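Local coordinates for sialyltransferase 0160 (PDB 4R84), which probably transfers sialic acid from its CMP-activated donor to a galactoside acceptor, as a GT-B-type glycosyltransferase, at residues F201-T205 with A206-N210; Y233-G236 with S237-Y240; A429-S432 with F433-M437. All coordinates share one frame; numbering follows the deposited sequence.

Contact 1. Residues F201-T205 with A206-N210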
ATOM      1  N   PHE A 201       4.269  -5.682  -9.397  1.00 13.05           N
ATOM      2  CA  PHE A 201       2.870  -5.800  -8.999  1.00 16.60           C
ATOM      3  C   PHE A 201       2.662  -5.293  -7.581  1.00 17.95           C
ATOM      4  O   PHE A 201       3.527  -5.480  -6.732  1.00 15.43           O
ATOM      5  CB  PHE A 201       2.393  -7.249  -9.061  1.00 17.52           C
ATOM      6  CG  PHE A 201       2.208  -7.775 -10.448  1.00 16.37           C
ATOM      7  CD1 PHE A 201       1.334  -7.153 -11.337  1.00 17.86           C
ATOM      8  CD2 PHE A 201       2.841  -8.946 -10.836  1.00 18.63           C
ATOM      9  CE1 PHE A 201       1.144  -7.671 -12.617  1.00 17.36           C
ATOM     10  CE2 PHE A 201       2.646  -9.469 -12.113  1.00 19.73           C
ATOM     11  CZ  PHE A 201       1.790  -8.828 -12.997  1.00 20.64           C
ATOM     12  N   TYR A 202       1.521  -4.650  -7.350  1.00 13.52           N
ATOM     13  CA  TYR A 202       1.120  -4.189  -6.021  1.00 11.96           C
ATOM     14  C   TYR A 202      -0.339  -4.508  -5.842  1.00 15.34           C
ATOM     15  O   TYR A 202      -1.171  -3.989  -6.589  1.00 17.05           O
ATOM     16  CB  TYR A 202       1.328  -2.680  -5.868  1.00 14.63           C
ATOM     17  CG  TYR A 202       2.737  -2.215  -6.148  1.00 14.83           C
ATOM     18  CD1 TYR A 202       3.192  -2.051  -7.457  1.00 14.65           C
ATOM     19  CD2 TYR A 202       3.603  -1.917  -5.104  1.00 17.04           C
ATOM     20  CE1 TYR A 202       4.488  -1.619  -7.719  1.00 15.85           C
ATOM     21  CE2 TYR A 202       4.904  -1.474  -5.356  1.00 18.04           C
ATOM     22  CZ  TYR A 202       5.334  -1.339  -6.666  1.00 16.59           C
ATOM     23  OH  TYR A 202       6.621  -0.900  -6.936  1.00 20.55           O
ATOM     24  N   THR A 203      -0.677  -5.353  -4.877  1.00 15.90           N
ATOM     25  CA  THR A 203      -2.086  -5.685  -4.734  1.00 14.60           C
ATOM     26  C   THR A 203      -2.390  -6.154  -3.321  1.00 17.23           C
ATOM     27  O   THR A 203      -1.556  -6.050  -2.421  1.00 15.77           O
ATOM     28  CB  THR A 203      -2.528  -6.734  -5.786  1.00 17.08           C
ATOM     29  OG1 THR A 203      -3.960  -6.817  -5.810  1.00 17.49           O
ATOM     30  CG2 THR A 203      -1.934  -8.115  -5.513  1.00 22.45           C
ATOM     31  N   ASN A 204      -3.628  -6.606  -3.159  1.00 18.64           N
ATOM     32  CA  ASN A 204      -4.239  -7.022  -1.906  1.00 17.42           C
ATOM     33  C   ASN A 204      -3.874  -8.470  -1.591  1.00 20.14           C
ATOM     34  O   ASN A 204      -4.016  -9.341  -2.441  1.00 18.56           O
ATOM     35  CB  ASN A 204      -5.758  -6.816  -2.071  1.00 20.14           C
ATOM     36  CG  ASN A 204      -6.559  -7.130  -0.844  1.00 31.41           C
ATOM     37  OD1 ASN A 204      -6.427  -8.191  -0.254  1.00 30.41           O
ATOM     38  ND2 ASN A 204      -7.459  -6.216  -0.488  1.00 29.09           N
ATOM     39  N   THR A 205      -3.355  -8.728  -0.390  1.00 18.86           N
ATOM     40  CA  THR A 205      -2.873 -10.076  -0.076  1.00 17.40           C
ATOM     41  C   THR A 205      -3.980 -11.135  -0.190  1.00 18.29           C
ATOM     42  O   THR A 205      -3.770 -12.189  -0.786  1.00 22.59           O
ATOM     43  CB  THR A 205      -2.273 -10.140   1.336  1.00 23.09           C
ATOM     44  OG1 THR A 205      -1.198  -9.208   1.426  1.00 21.02           O
ATOM     45  CG2 THR A 205      -1.756 -11.540   1.632  1.00 23.03           C
ATOM     46  N   ALA A 206      -5.140 -10.856   0.396  1.00 18.86           N
ATOM     47  CA  ALA A 206      -6.219 -11.852   0.413  1.00 21.91           C
ATOM     48  C   ALA A 206      -6.656 -12.214  -1.008  1.00 27.31           C
ATOM     49  O   ALA A 206      -7.078 -13.341  -1.272  1.00 27.65           O
ATOM     50  CB  ALA A 206      -7.418 -11.347   1.251  1.00 23.71           C
ATOM     51  N   HIS A 207      -6.507 -11.279  -1.940  1.00 21.52           N
ATOM     52  CA  HIS A 207      -7.044 -11.517  -3.273  1.00 21.96           C
ATOM     53  C   HIS A 207      -5.989 -11.563  -4.352  1.00 24.14           C
ATOM     54  O   HIS A 207      -6.306 -11.394  -5.519  1.00 23.94           O
ATOM     55  CB  HIS A 207      -8.080 -10.450  -3.586  1.00 36.43           C
ATOM     56  CG  HIS A 207      -9.234 -10.482  -2.635  1.00 47.76           C
ATOM     57  ND1 HIS A 207      -9.292  -9.684  -1.514  1.00 51.55           N
ATOM     58  CD2 HIS A 207     -10.335 -11.266  -2.597  1.00 49.22           C
ATOM     59  CE1 HIS A 207     -10.400  -9.948  -0.846  1.00 57.09           C
ATOM     60  NE2 HIS A 207     -11.050 -10.905  -1.483  1.00 53.48           N
ATOM     61  N   VAL A 208      -4.749 -11.837  -3.961  1.00 18.88           N
ATOM     62  CA  VAL A 208      -3.658 -11.895  -4.922  1.00 16.83           C
ATOM     63  C   VAL A 208      -3.917 -12.920  -6.034  1.00 21.57           C
ATOM     64  O   VAL A 208      -3.610 -12.659  -7.206  1.00 21.33           O
ATOM     65  CB  VAL A 208      -2.302 -12.198  -4.223  1.00 19.55           C
ATOM     66  CG1 VAL A 208      -2.374 -13.490  -3.421  1.00 19.91           C
ATOM     67  CG2 VAL A 208      -1.172 -12.265  -5.247  1.00 16.76           C
ATOM     68  N   PHE A 209      -4.516 -14.062  -5.693  1.00 22.72           N
ATOM     69  CA  PHE A 209      -4.719 -15.097  -6.700  1.00 15.78           C
ATOM     70  C   PHE A 209      -5.827 -14.741  -7.689  1.00 18.42           C
ATOM     71  O   PHE A 209      -5.870 -15.264  -8.804  1.00 24.71           O
ATOM     72  CB  PHE A 209      -5.037 -16.452  -6.051  1.00 24.61           C
ATOM     73  CG  PHE A 209      -5.017 -17.581  -7.032  1.00 23.48           C
ATOM     74  CD1 PHE A 209      -3.817 -18.039  -7.543  1.00 27.67           C
ATOM     75  CD2 PHE A 209      -6.197 -18.166  -7.468  1.00 33.55           C
ATOM     76  CE1 PHE A 209      -3.785 -19.062  -8.467  1.00 33.73           C
ATOM     77  CE2 PHE A 209      -6.173 -19.195  -8.391  1.00 37.15           C
ATOM     78  CZ  PHE A 209      -4.961 -19.639  -8.892  1.00 37.36           C
ATOM     79  N   ASN A 210      -6.735 -13.861  -7.285  1.00 20.57           N
ATOM     80  CA  ASN A 210      -7.756 -13.403  -8.224  1.00 20.75           C
ATOM     81  C   ASN A 210      -7.222 -12.307  -9.144  1.00 25.08           C
ATOM     82  O   ASN A 210      -7.784 -12.067 -10.210  1.00 26.15           O
ATOM     83  CB  ASN A 210      -8.989 -12.898  -7.477  1.00 26.87           C
ATOM     84  CG  ASN A 210      -9.838 -14.023  -6.929  1.00 37.62           C
ATOM     85  OD1 ASN A 210      -9.788 -15.155  -7.420  1.00 39.28           O
ATOM     86  ND2 ASN A 210     -10.636 -13.716  -5.917  1.00 31.98           N
TER
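Asn204 and His207 run alongside each other in the same direction where strand 197-204 gives way to helix 208-211, a worked example of one amide organising a turn. From CB, the Asn204 chain runs with CG anti to the backbone N (chi1 -177°), which brings the amide alongside the imidazole. Asn204 CG sits at the ring edge, in its plane, 3.8 Å from His207 ND1, although amide and ring planes are 69° apart. At the tip, OD1 of Asn204 takes two weak hydrogen bonds: a strongly bent one from Ala206 N at 3.0 Å, as in an Asx turn, and a straighter, longer one from His207 ND1 at 3.5 Å. The first is the weak branch of a shared N-H, which also donates to Glu239 OE2. The other branch, ND2, donates to Asp235 OD2 and Asp125 OD1.

The backbone follows the same bend. His207, at the N-cap, donates its N to Asn204 O over 3.2 Å, while a weak bond of 3.3 Å from Val208 N to Thr205 O spans the type I turn Thr205-Val208. Val208 CG1 leans on that same Thr205 O, and its CG2 meets Thr203 CG2 at 4.2 Å.

With ND2 committed to two carboxylate groups, the amide orientation is defined, which leaves OD1 as the side turned to the N-H groups of Ala206 and His207. Donation to those acids would probably polarise the amide and make OD1 a better acceptor.

Contact 2. Residues Y233-G236 with S237-Y240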
ATOM      1  N   TYR A 233      -0.339  -6.430   0.227  1.00 16.24           N
ATOM      2  CA  TYR A 233      -0.744  -5.690   1.421  1.00 18.63           C
ATOM      3  C   TYR A 233      -2.006  -6.278   2.024  1.00 20.04           C
ATOM      4  O   TYR A 233      -2.991  -6.501   1.321  1.00 18.14           O
ATOM      5  CB  TYR A 233      -1.000  -4.213   1.090  1.00 14.79           C
ATOM      6  CG  TYR A 233       0.188  -3.502   0.458  1.00 17.99           C
ATOM      7  CD1 TYR A 233       0.471  -3.662  -0.899  1.00 22.05           C
ATOM      8  CD2 TYR A 233       1.011  -2.673   1.209  1.00 20.39           C
ATOM      9  CE1 TYR A 233       1.549  -3.010  -1.492  1.00 19.22           C
ATOM     10  CE2 TYR A 233       2.110  -2.016   0.618  1.00 22.63           C
ATOM     11  CZ  TYR A 233       2.365  -2.200  -0.721  1.00 25.60           C
ATOM     12  OH  TYR A 233       3.434  -1.563  -1.307  1.00 26.03           O
ATOM     13  N   ASP A 234      -1.999  -6.512   3.331  1.00 17.54           N
ATOM     14  CA  ASP A 234      -3.249  -6.838   4.024  1.00 18.81           C
ATOM     15  C   ASP A 234      -4.276  -5.754   3.803  1.00 23.78           C
ATOM     16  O   ASP A 234      -3.924  -4.582   3.802  1.00 20.21           O
ATOM     17  CB  ASP A 234      -3.036  -6.955   5.534  1.00 19.09           C
ATOM     18  CG  ASP A 234      -2.273  -8.182   5.931  1.00 29.88           C
ATOM     19  OD1 ASP A 234      -2.289  -9.178   5.182  1.00 30.22           O
ATOM     20  OD2 ASP A 234      -1.660  -8.140   7.020  1.00 29.95           O
ATOM     21  N   ASP A 235      -5.548  -6.113   3.655  1.00 25.88           N
ATOM     22  CA  ASP A 235      -6.546  -5.046   3.588  1.00 28.89           C
ATOM     23  C   ASP A 235      -7.221  -4.782   4.927  1.00 22.24           C
ATOM     24  O   ASP A 235      -7.901  -3.777   5.090  1.00 26.35           O
ATOM     25  CB  ASP A 235      -7.580  -5.299   2.498  1.00 33.97           C
ATOM     26  CG  ASP A 235      -8.358  -6.557   2.690  1.00 44.34           C
ATOM     27  OD1 ASP A 235      -8.090  -7.296   3.651  1.00 54.62           O
ATOM     28  OD2 ASP A 235      -9.253  -6.798   1.850  1.00 47.16           O
ATOM     29  N   GLY A 236      -7.070  -5.699   5.872  1.00 24.57           N
ATOM     30  CA  GLY A 236      -7.629  -5.486   7.190  1.00 24.83           C
ATOM     31  C   GLY A 236      -7.754  -6.739   8.019  1.00 24.17           C
ATOM     32  O   GLY A 236      -6.897  -7.603   7.989  1.00 26.60           O
ATOM     33  N   SER A 237      -8.839  -6.834   8.772  1.00 25.44           N
ATOM     34  CA  SER A 237      -8.986  -7.936   9.705  1.00 22.56           C
ATOM     35  C   SER A 237      -9.151  -9.284   9.011  1.00 27.57           C
ATOM     36  O   SER A 237      -8.836 -10.318   9.588  1.00 24.20           O
ATOM     37  CB  SER A 237     -10.169  -7.656  10.633  1.00 21.95           C
ATOM     38  OG  SER A 237     -11.347  -7.458   9.880  1.00 27.93           O
ATOM     39  N   SER A 238      -9.616  -9.272   7.763  1.00 28.92           N
ATOM     40  CA  SER A 238      -9.975 -10.511   7.083  1.00 33.79           C
ATOM     41  C   SER A 238      -8.795 -11.486   6.946  1.00 23.37           C
ATOM     42  O   SER A 238      -8.981 -12.683   7.135  1.00 24.39           O
ATOM     43  CB  SER A 238     -10.582 -10.197   5.710  1.00 48.23           C
ATOM     44  OG  SER A 238      -9.890 -10.853   4.665  1.00 51.97           O
ATOM     45  N   GLU A 239      -7.593 -10.979   6.670  1.00 22.75           N
ATOM     46  CA  GLU A 239      -6.414 -11.840   6.571  1.00 17.24           C
ATOM     47  C   GLU A 239      -6.106 -12.516   7.904  1.00 20.15           C
ATOM     48  O   GLU A 239      -5.563 -13.611   7.931  1.00 21.30           O
ATOM     49  CB  GLU A 239      -5.183 -11.056   6.103  1.00 21.21           C
ATOM     50  CG  GLU A 239      -5.115 -10.836   4.583  1.00 30.76           C
ATOM     51  CD  GLU A 239      -5.747  -9.517   4.144  1.00 36.19           C
ATOM     52  OE1 GLU A 239      -6.382  -8.847   4.996  1.00 30.95           O
ATOM     53  OE2 GLU A 239      -5.607  -9.149   2.949  1.00 33.07           O
ATOM     54  N   TYR A 240      -6.425 -11.845   9.006  1.00 20.61           N
ATOM     55  CA  TYR A 240      -6.111 -12.359  10.343  1.00 20.09           C
ATOM     56  C   TYR A 240      -7.140 -13.389  10.779  1.00 24.55           C
ATOM     57  O   TYR A 240      -6.782 -14.404  11.356  1.00 21.70           O
ATOM     58  CB  TYR A 240      -5.994 -11.179  11.339  1.00 22.14           C
ATOM     59  CG  TYR A 240      -4.780 -10.391  10.925  1.00 22.37           C
ATOM     60  CD1 TYR A 240      -4.851  -9.485   9.866  1.00 24.26           C
ATOM     61  CD2 TYR A 240      -3.532 -10.633  11.502  1.00 22.21           C
ATOM     62  CE1 TYR A 240      -3.725  -8.823   9.411  1.00 24.08           C
ATOM     63  CE2 TYR A 240      -2.405  -9.960  11.065  1.00 24.95           C
ATOM     64  CZ  TYR A 240      -2.504  -9.059  10.015  1.00 22.99           C
ATOM     65  OH  TYR A 240      -1.394  -8.389   9.542  1.00 21.80           O
TER
HETATM   66  O   HOH W   1     -10.369  -6.862   6.022  1.00 32.05           O
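Tyr240 and Asp234 make a short link: the phenol OH donates to Asp234 OD2 at 2.5 Å, meeting it nearly along the C-O axis, with ring and carboxylate planes 79° apart. Asp235 N reaches OE2 of Glu239 at 3.1 Å, on its syn side but tilted 33° out of the carboxylate plane, and OE1 adds weak bonds from Asp235 N and Gly236 N. A bend at chi2 (92°) folds Glu239 back toward these amides. Asp235 OD1 comes within 2.7 Å of Glu239 OE1.

The second shell fixes these groups. Asp234 OD2 also accepts from Leu295 N, the Tyr240 hydroxyl from Arg296 N, Asp235 OD2 from Asn204 ND2, and Glu239 OE2 from Ala206 N. Gly236 O lies in the Tyr240 ring plane, 3.4 Å from Tyr240 CD1. A water accepts a hydrogen bond from Ser238 N and gives a weak one to Asp235 OD1.

The turn borders the donor site: the Ser237 side chain lies about 6 Å from the bound CMP-3-fluoro-sialic acid, and Ser237 N is bonded to Ser452. It joins strand 225-233 to helix 237-246, with strand 290-294 against Asp234 and Tyr240, helix 129-144 against Tyr233 and Asp235, and the end of strand 197-204 against Glu239.

Contact 3. Residues A429-S432 with F433-M437. With CSF (cytidine-5'-monophosphate-3-fluoro-N-acetyl-neuraminic acid), chain E.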
ATOM      1  N   ALA A 429     -17.890  11.099   5.815  1.00 20.21           N
ATOM      2  CA  ALA A 429     -18.013   9.651   5.790  1.00 20.06           C
ATOM      3  C   ALA A 429     -17.291   9.013   4.618  1.00 17.84           C
ATOM      4  O   ALA A 429     -16.894   7.847   4.695  1.00 18.21           O
ATOM      5  CB  ALA A 429     -19.493   9.248   5.779  1.00 25.77           C
ATOM      6  N   LYS A 430     -17.139   9.757   3.524  1.00 19.11           N
ATOM      7  CA  LYS A 430     -16.485   9.212   2.329  1.00 22.02           C
ATOM      8  C   LYS A 430     -15.006   8.845   2.554  1.00 24.09           C
ATOM      9  O   LYS A 430     -14.448   7.960   1.894  1.00 21.35           O
ATOM     10  CB  LYS A 430     -16.591  10.218   1.173  1.00 25.95           C
ATOM     11  CG  LYS A 430     -16.009   9.712  -0.146  1.00 36.92           C
ATOM     12  CD  LYS A 430     -16.223  10.709  -1.280  1.00 36.79           C
ATOM     13  CE  LYS A 430     -15.733  10.142  -2.615  1.00 40.19           C
ATOM     14  NZ  LYS A 430     -16.120  11.006  -3.773  1.00 44.86           N
ATOM     15  N   ILE A 431     -14.371   9.521   3.498  1.00 18.83           N
ATOM     16  CA  ILE A 431     -12.958   9.267   3.792  1.00 17.39           C
ATOM     17  C   ILE A 431     -12.796   7.896   4.441  1.00 21.93           C
ATOM     18  O   ILE A 431     -13.504   7.571   5.382  1.00 20.36           O
ATOM     19  CB  ILE A 431     -12.394  10.344   4.728  1.00 20.28           C
ATOM     20  CG1 ILE A 431     -12.658  11.726   4.118  1.00 25.27           C
ATOM     21  CG2 ILE A 431     -10.890  10.104   4.987  1.00 24.04           C
ATOM     22  CD1 ILE A 431     -12.398  12.870   5.046  1.00 26.25           C
ATOM     23  N   SER A 432     -11.869   7.086   3.948  1.00 17.34           N
ATOM     24  CA  SER A 432     -11.567   5.822   4.613  1.00 20.48           C
ATOM     25  C   SER A 432     -10.952   6.114   5.968  1.00 18.87           C
ATOM     26  O   SER A 432     -10.034   6.916   6.064  1.00 18.41           O
ATOM     27  CB  SER A 432     -10.622   4.958   3.772  1.00 20.45           C
ATOM     28  OG  SER A 432     -11.267   4.511   2.586  1.00 21.50           O
ATOM     29  N   PHE A 433     -11.448   5.466   7.018  1.00 21.51           N
ATOM     30  CA  PHE A 433     -10.920   5.735   8.355  1.00 19.69           C
ATOM     31  C   PHE A 433      -9.400   5.539   8.408  1.00 16.89           C
ATOM     32  O   PHE A 433      -8.691   6.243   9.132  1.00 20.08           O
ATOM     33  CB  PHE A 433     -11.586   4.832   9.398  1.00 17.14           C
ATOM     34  CG  PHE A 433     -11.206   5.178  10.820  1.00 19.21           C
ATOM     35  CD1 PHE A 433     -10.010   4.722  11.366  1.00 20.67           C
ATOM     36  CD2 PHE A 433     -12.036   5.959  11.603  1.00 24.33           C
ATOM     37  CE1 PHE A 433      -9.644   5.047  12.660  1.00 21.85           C
ATOM     38  CE2 PHE A 433     -11.679   6.280  12.909  1.00 22.81           C
ATOM     39  CZ  PHE A 433     -10.484   5.826  13.432  1.00 24.49           C
ATOM     40  N   GLU A 434      -8.911   4.566   7.645  1.00 17.18           N
ATOM     41  CA  GLU A 434      -7.482   4.236   7.635  1.00 23.84           C
ATOM     42  C   GLU A 434      -6.596   5.424   7.215  1.00 21.97           C
ATOM     43  O   GLU A 434      -5.396   5.457   7.527  1.00 21.38           O
ATOM     44  CB  GLU A 434      -7.241   3.026   6.727  1.00 21.05           C
ATOM     45  CG  GLU A 434      -7.862   1.696   7.232  1.00 18.72           C
ATOM     46  CD  GLU A 434      -9.341   1.510   6.871  1.00 23.80           C
ATOM     47  OE1 GLU A 434      -9.941   2.414   6.259  1.00 19.39           O
ATOM     48  OE2 GLU A 434      -9.911   0.434   7.179  1.00 24.24           O
ATOM     49  N   VAL A 435      -7.186   6.399   6.522  1.00 19.09           N
ATOM     50  CA  VAL A 435      -6.473   7.637   6.189  1.00 21.49           C
ATOM     51  C   VAL A 435      -5.992   8.351   7.467  1.00 21.81           C
ATOM     52  O   VAL A 435      -4.890   8.893   7.503  1.00 21.33           O
ATOM     53  CB  VAL A 435      -7.352   8.602   5.346  1.00 22.74           C
ATOM     54  CG1 VAL A 435      -6.759  10.009   5.303  1.00 23.63           C
ATOM     55  CG2 VAL A 435      -7.532   8.066   3.922  1.00 23.70           C
ATOM     56  N   LEU A 436      -6.797   8.324   8.530  1.00 21.09           N
ATOM     57  CA  LEU A 436      -6.395   8.985   9.776  1.00 18.53           C
ATOM     58  C   LEU A 436      -5.120   8.399  10.398  1.00 23.09           C
ATOM     59  O   LEU A 436      -4.231   9.132  10.825  1.00 25.59           O
ATOM     60  CB  LEU A 436      -7.541   8.938  10.802  1.00 21.00           C
ATOM     61  CG  LEU A 436      -8.848   9.618  10.389  1.00 22.51           C
ATOM     62  CD1 LEU A 436      -9.886   9.554  11.517  1.00 26.71           C
ATOM     63  CD2 LEU A 436      -8.608  11.059   9.963  1.00 26.18           C
ATOM     64  N   MET A 437      -5.031   7.077  10.480  1.00 18.68           N
ATOM     65  CA  MET A 437      -3.844   6.466  11.051  1.00 19.35           C
ATOM     66  C   MET A 437      -2.625   6.758  10.164  1.00 24.07           C
ATOM     67  O   MET A 437      -1.524   6.975  10.664  1.00 24.60           O
ATOM     68  CB  MET A 437      -4.072   4.964  11.235  1.00 28.71           C
ATOM     69  CG  MET A 437      -2.855   4.167  11.529  1.00 35.57           C
ATOM     70  SD  MET A 437      -2.205   3.609   9.957  1.00 36.88           S
ATOM     71  CE  MET A 437      -3.648   2.940   9.146  1.00 52.75           C
TER
HETATM   72  C5A CSF E 501     -18.300  -6.818   7.031  1.00 21.67           C
HETATM   73  C4A CSF E 501     -17.483  -6.427   5.806  1.00 21.01           C
HETATM   74  C2A CSF E 501     -18.187  -4.024   6.179  1.00 29.35           C
HETATM   75  O6A CSF E 501     -18.885  -4.500   7.345  1.00 24.59           O
HETATM   76  C6A CSF E 501     -18.312  -5.633   7.988  1.00 23.62           C
HETATM   77  C3A CSF E 501     -18.049  -5.162   5.151  1.00 21.51           C
HETATM   78  O4A CSF E 501     -17.496  -7.518   4.876  1.00 22.96           O
HETATM   79  N5A CSF E 501     -17.690  -7.959   7.676  1.00 26.00           N
HETATM   80  C7A CSF E 501     -19.177  -5.955   9.190  1.00 21.89           C
HETATM   81  C8A CSF E 501     -19.185  -4.786  10.159  1.00 20.14           C
HETATM   82  C9A CSF E 501     -19.877  -5.180  11.458  1.00 28.04           C
HETATM   83  O9A CSF E 501     -19.817  -4.056  12.336  1.00 25.94           O
HETATM   84  O8A CSF E 501     -17.830  -4.448  10.452  1.00 22.20           O
HETATM   85  O7A CSF E 501     -20.518  -6.192   8.758  1.00 25.67           O
HETATM   86  C1A CSF E 501     -18.978  -2.885   5.571  1.00 34.20           C
HETATM   87  OBA CSF E 501     -18.486  -2.262   4.610  1.00 31.59           O
HETATM   88  OAA CSF E 501     -20.109  -2.600   6.032  1.00 34.23           O
HETATM   89  O1A CSF E 501     -16.868  -3.552   6.461  1.00 26.49           O
HETATM   90  O2A CSF E 501     -15.065  -3.155   8.132  1.00 39.04           O
HETATM   91  N1  CSF E 501     -15.371   2.720   7.377  1.00 17.93           N
HETATM   92  C2  CSF E 501     -15.121   4.047   7.759  1.00 18.30           C
HETATM   93  N3  CSF E 501     -15.772   4.576   8.820  1.00 15.51           N
HETATM   94  C4  CSF E 501     -16.651   3.815   9.505  1.00 17.36           C
HETATM   95  C5  CSF E 501     -16.917   2.499   9.126  1.00 18.02           C
HETATM   96  C6  CSF E 501     -16.256   1.960   8.027  1.00 17.39           C
HETATM   97  C3' CSF E 501     -13.417   0.272   6.602  1.00 22.91           C
HETATM   98  C2' CSF E 501     -13.261   1.766   6.493  1.00 19.56           C
HETATM   99  C1' CSF E 501     -14.673   2.210   6.186  1.00 18.78           C
HETATM  100  O4' CSF E 501     -15.368   1.080   5.653  1.00 21.63           O
HETATM  101  C4' CSF E 501     -14.450  -0.006   5.535  1.00 21.22           C
HETATM  102  PA  CSF E 501     -16.374  -2.577   7.656  1.00 33.87           P
HETATM  103  O5' CSF E 501     -15.934  -1.228   6.944  1.00 26.72           O
HETATM  104  C5' CSF E 501     -15.187  -1.312   5.738  1.00 18.62           C
HETATM  105  O3' CSF E 501     -12.180  -0.401   6.405  1.00 27.10           O
HETATM  106  O2' CSF E 501     -12.463   2.101   5.349  1.00 22.92           O
HETATM  107  N4  CSF E 501     -17.305   4.343  10.569  1.00 18.22           N
HETATM  108  O2  CSF E 501     -14.290   4.730   7.102  1.00 19.70           O
HETATM  109  O3A CSF E 501     -17.469  -2.235   8.628  1.00 46.51           O
HETATM  110  C10 CSF E 501     -18.365  -9.070   7.986  1.00 32.01           C
HETATM  111  O10 CSF E 501     -19.531  -9.244   7.665  1.00 35.79           O
HETATM  112  C11 CSF E 501     -17.595 -10.089   8.779  1.00 35.62           C
HETATM  113  F3A CSF E 501     -19.291  -5.416   4.618  1.00 29.05           F
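Ile431 and Val435 are set roughly perpendicular, Ile431 CG2 lying 3.9 Å from Val435 CB, and this apolar pair forms the side of the bend that is remote from the nucleotide. The chain between them turns into helix 434-438 with the help of a backbone bond: Val435 N donates to Ser432 O at 2.9 Å. Val435 CB also rests on that oxygen, so one carbonyl serves both a polar and a packing contact.

Phe433 and Glu434 diverge. Phe433 places CG anti to the backbone N (chi1 -173°), which sends its ring toward Thr362 on strand 358-362. Leu436 CD1 lies over one face of this ring, 4.0 Å above the plane and offset toward the rim. Glu434 instead bends at chi2 (84°), so that its carboxylate passes Ser432 CB, 3.6 Å from Glu434 OE1, and faces the ribose of the bound CMP-3-fluoro-sialic acid. The two oxygens share the sugar diol: O2' of the ligand donates to Glu434 OE1 at 2.7 Å, and O3' to Glu434 OE2 at 2.5 Å. This two-pronged grip fixes the rotation of the carboxylate as well as the position of the ribose.

The base is held by the main chain. Phe433 N donates to cytosine O2 over 2.9 Å, while the hydroxyl of Ser432 pairs with Ser128, linking the bend to the residue just before helix 129-144. Lys405, another ligand contact, also holds Ala429 O.

A loop leading from a parallel strand into a helix, with backbone N-H on the base and an acidic side chain on both ribose hydroxyls, is the familiar nucleotide-binding arrangement of the Rossmann-like donor domain in GT-B glycosyltransferases.

Overall arrangement
Followed from the N terminus, the three contacts come in series; none nests within or crosses another, and each closes a short turn after a strand. Contact 1 ends strand 197-204. The chain then passes through helix 213-219 to the parallel neighbour, strand 225-233, whose end carries contact 2. These two turns touch, with a probable hydrogen bond from Thr205 N to Tyr233 O at 2.8 Å. Contact 3 comes much later, after strand 425-427 of the separate four-stranded parallel sheet. Its centre is about 16 Å from that of contact 2, and they do not touch; the donor analogue lies between the two Rossmann-like halves, bound directly by contact 3 and bordered by contact 2.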